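Local structure of protein disulfide-isomerase A4 (Rattus norvegicus, 3EC3) at residues A[74-79]-A[93-98]. The protein catalyses the rearrangement of disulfide bonds in proteins of the endoplasmic reticulum, this fragment comprising its noncatalytic thioredoxin-like b and b' domains. The protein carries 1 engineered substitution. Sequence-based numbering, arbitrary orientation.
Sequences GKLVLM and HVMDVQ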
loop_
_atom_site.group_PDB
_atom_site.type_symbol
_atom_site.label_atom_id
_atom_site.label_comp_id
_atom_site.label_asym_id
_atom_site.label_seq_id
_atom_site.Cartn_x
_atom_site.Cartn_y
_atom_site.Cartn_z
ATOM N N GLY A 74 -22.421 8.338 4.879
ATOM C CA GLY A 74 -22.159 9.223 3.744
ATOM C C GLY A 74 -20.681 9.429 3.543
ATOM O O GLY A 74 -20.227 10.548 3.297
ATOM N N LYS A 75 -19.918 8.346 3.684
ATOM C CA LYS A 75 -18.472 8.429 3.643
ATOM C C LYS A 75 -17.832 7.302 2.821
ATOM O O LYS A 75 -18.327 6.174 2.758
ATOM C CB LYS A 75 -17.883 8.350 5.077
ATOM C CG LYS A 75 -18.483 9.334 6.135
ATOM C CD LYS A 75 -17.998 10.728 5.944
ATOM C CE LYS A 75 -18.608 11.672 6.973
ATOM N NZ LYS A 75 -18.596 13.040 6.385
ATOM N N LEU A 76 -16.675 7.590 2.246
ATOM C CA LEU A 76 -15.832 6.557 1.700
ATOM C C LEU A 76 -14.658 6.401 2.696
ATOM O O LEU A 76 -14.013 7.395 3.054
ATOM C CB LEU A 76 -15.325 7.064 0.356
ATOM C CG LEU A 76 -14.558 6.233 -0.669
ATOM C CD1 LEU A 76 -13.252 6.891 -1.089
ATOM C CD2 LEU A 76 -14.489 4.719 -0.379
ATOM N N VAL A 77 -14.370 5.173 3.134
ATOM C CA VAL A 77 -13.379 4.957 4.176
ATOM C C VAL A 77 -12.371 3.988 3.553
ATOM O O VAL A 77 -12.769 2.969 2.996
ATOM C CB VAL A 77 -14.021 4.332 5.437
ATOM C CG1 VAL A 77 -12.952 4.025 6.470
ATOM C CG2 VAL A 77 -15.143 5.256 6.016
ATOM N N LEU A 78 -11.085 4.311 3.642
ATOM C CA LEU A 78 -10.038 3.418 3.168
ATOM C C LEU A 78 -9.170 3.086 4.366
ATOM O O LEU A 78 -8.708 4.017 5.097
ATOM C CB LEU A 78 -9.174 4.084 2.108
ATOM C CG LEU A 78 -9.570 3.817 0.640
ATOM C CD1 LEU A 78 -10.691 4.701 0.329
ATOM C CD2 LEU A 78 -8.343 4.123 -0.296
HETATM N N MSE A 79 -8.945 1.795 4.565
HETATM C CA MSE A 79 -8.152 1.332 5.667
HETATM C C MSE A 79 -7.160 0.301 5.169
HETATM O O MSE A 79 -7.397 -0.352 4.148
HETATM C CB MSE A 79 -9.065 0.709 6.711
HETATM C CG MSE A 79 -10.013 1.704 7.329
HETATM SE SE MSE A 79 -11.246 0.792 8.542
HETATM C CE MSE A 79 -12.447 0.068 7.185
ATOM N N HIS A 93 -8.512 6.688 6.146
ATOM C CA HIS A 93 -8.679 7.903 5.355
ATOM C C HIS A 93 -10.150 7.992 5.001
ATOM O O HIS A 93 -10.691 7.034 4.460
ATOM C CB HIS A 93 -7.810 7.826 4.119
ATOM C CG HIS A 93 -6.375 8.188 4.397
ATOM N ND1 HIS A 93 -5.405 7.245 4.623
ATOM C CD2 HIS A 93 -5.758 9.386 4.471
ATOM C CE1 HIS A 93 -4.237 7.841 4.805
ATOM N NE2 HIS A 93 -4.421 9.141 4.711
ATOM N N VAL A 94 -10.784 9.135 5.316
ATOM C CA VAL A 94 -12.225 9.292 5.199
ATOM C C VAL A 94 -12.564 10.475 4.283
ATOM O O VAL A 94 -12.026 11.590 4.477
ATOM C CB VAL A 94 -12.868 9.496 6.595
ATOM C CG1 VAL A 94 -14.375 9.651 6.483
ATOM C CG2 VAL A 94 -12.546 8.295 7.514
HETATM N N MSE A 95 -13.396 10.225 3.270
HETATM C CA MSE A 95 -13.832 11.257 2.325
HETATM C C MSE A 95 -15.349 11.369 2.370
HETATM O O MSE A 95 -16.034 10.356 2.387
HETATM C CB MSE A 95 -13.408 10.917 0.901
HETATM C CG MSE A 95 -13.866 11.949 -0.136
HETATM SE SE MSE A 95 -13.383 11.346 -1.914
HETATM C CE MSE A 95 -14.312 9.898 -2.000
ATOM N N ASP A 96 -15.856 12.603 2.422
ATOM C CA ASP A 96 -17.303 12.843 2.333
ATOM C C ASP A 96 -17.764 12.472 0.950
ATOM O O ASP A 96 -17.117 12.841 -0.026
ATOM C CB ASP A 96 -17.664 14.336 2.575
ATOM C CG ASP A 96 -17.276 14.836 3.968
ATOM O OD1 ASP A 96 -16.875 14.007 4.828
ATOM O OD2 ASP A 96 -17.381 16.075 4.223
ATOM N N VAL A 97 -18.886 11.744 0.856
ATOM C CA VAL A 97 -19.449 11.365 -0.437
ATOM C C VAL A 97 -20.958 11.588 -0.459
ATOM O O VAL A 97 -21.690 10.952 0.307
ATOM C CB VAL A 97 -19.158 9.880 -0.834
ATOM C CG1 VAL A 97 -19.835 9.540 -2.168
ATOM C CG2 VAL A 97 -17.657 9.627 -0.960
ATOM N N GLN A 98 -21.410 12.504 -1.320
ATOM C CA GLN A 98 -22.851 12.642 -1.562
ATOM C C GLN A 98 -23.228 12.656 -3.027
ATOM O O GLN A 98 -22.409 12.369 -3.886
ATOM C CB GLN A 98 -23.418 13.860 -0.852
ATOM C CG GLN A 98 -22.639 15.101 -1.064
ATOM C CD GLN A 98 -22.661 15.919 0.176
ATOM O OE1 GLN A 98 -23.196 17.014 0.185
ATOM N NE2 GLN A 98 -22.123 15.360 1.264
HETATM O O HOH W 1 -5.863 3.922 4.894
#
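With CG set beside the backbone N (chi1 -51°) and the chain bent again at chi2, K75 runs alongside D96 and brings its ammonium to the carboxylate. NZ lies 2.5 Å from D96 OD1, a salt bridge whose modelled separation is doubtfully short, with the nitrogen well above the carboxylate plane. K75 CD passes V94 CG1 at 3.8 Å. On the opposite face, L76 meets M95. This selenomethionine is extended as far as SE, then turns at chi3 (62°) and lays CE against L76 CB (3.8 Å). V97 CG2 packs on L76 CB (3.7 Å), and M95 and V97 both reach I106 of helix 103-113. Between the faces, L76 pairs with M95 and L78 with H93, each through two nearly straight N-H...O bonds lying in the carbonyl plane. V97 N adds a bond to G74 O (3.0 Å), approaching from above that plane. On the side of strand 28-32, G74 and K75 both face V32, a G1 beta bulge. This antiparallel hairpin joins the last two strands of the first (b) thioredoxin-like domain's sheet, with 93-96 at its edge. A water bonded to L78 O (2.9 Å) weakly contacts H93 ND1. The chemistry thus differs by face: K75 and D96 probably balance each other's charge, while M95 and V97 rest on helix 103-113 and L76 packs against M95, V97 and I29.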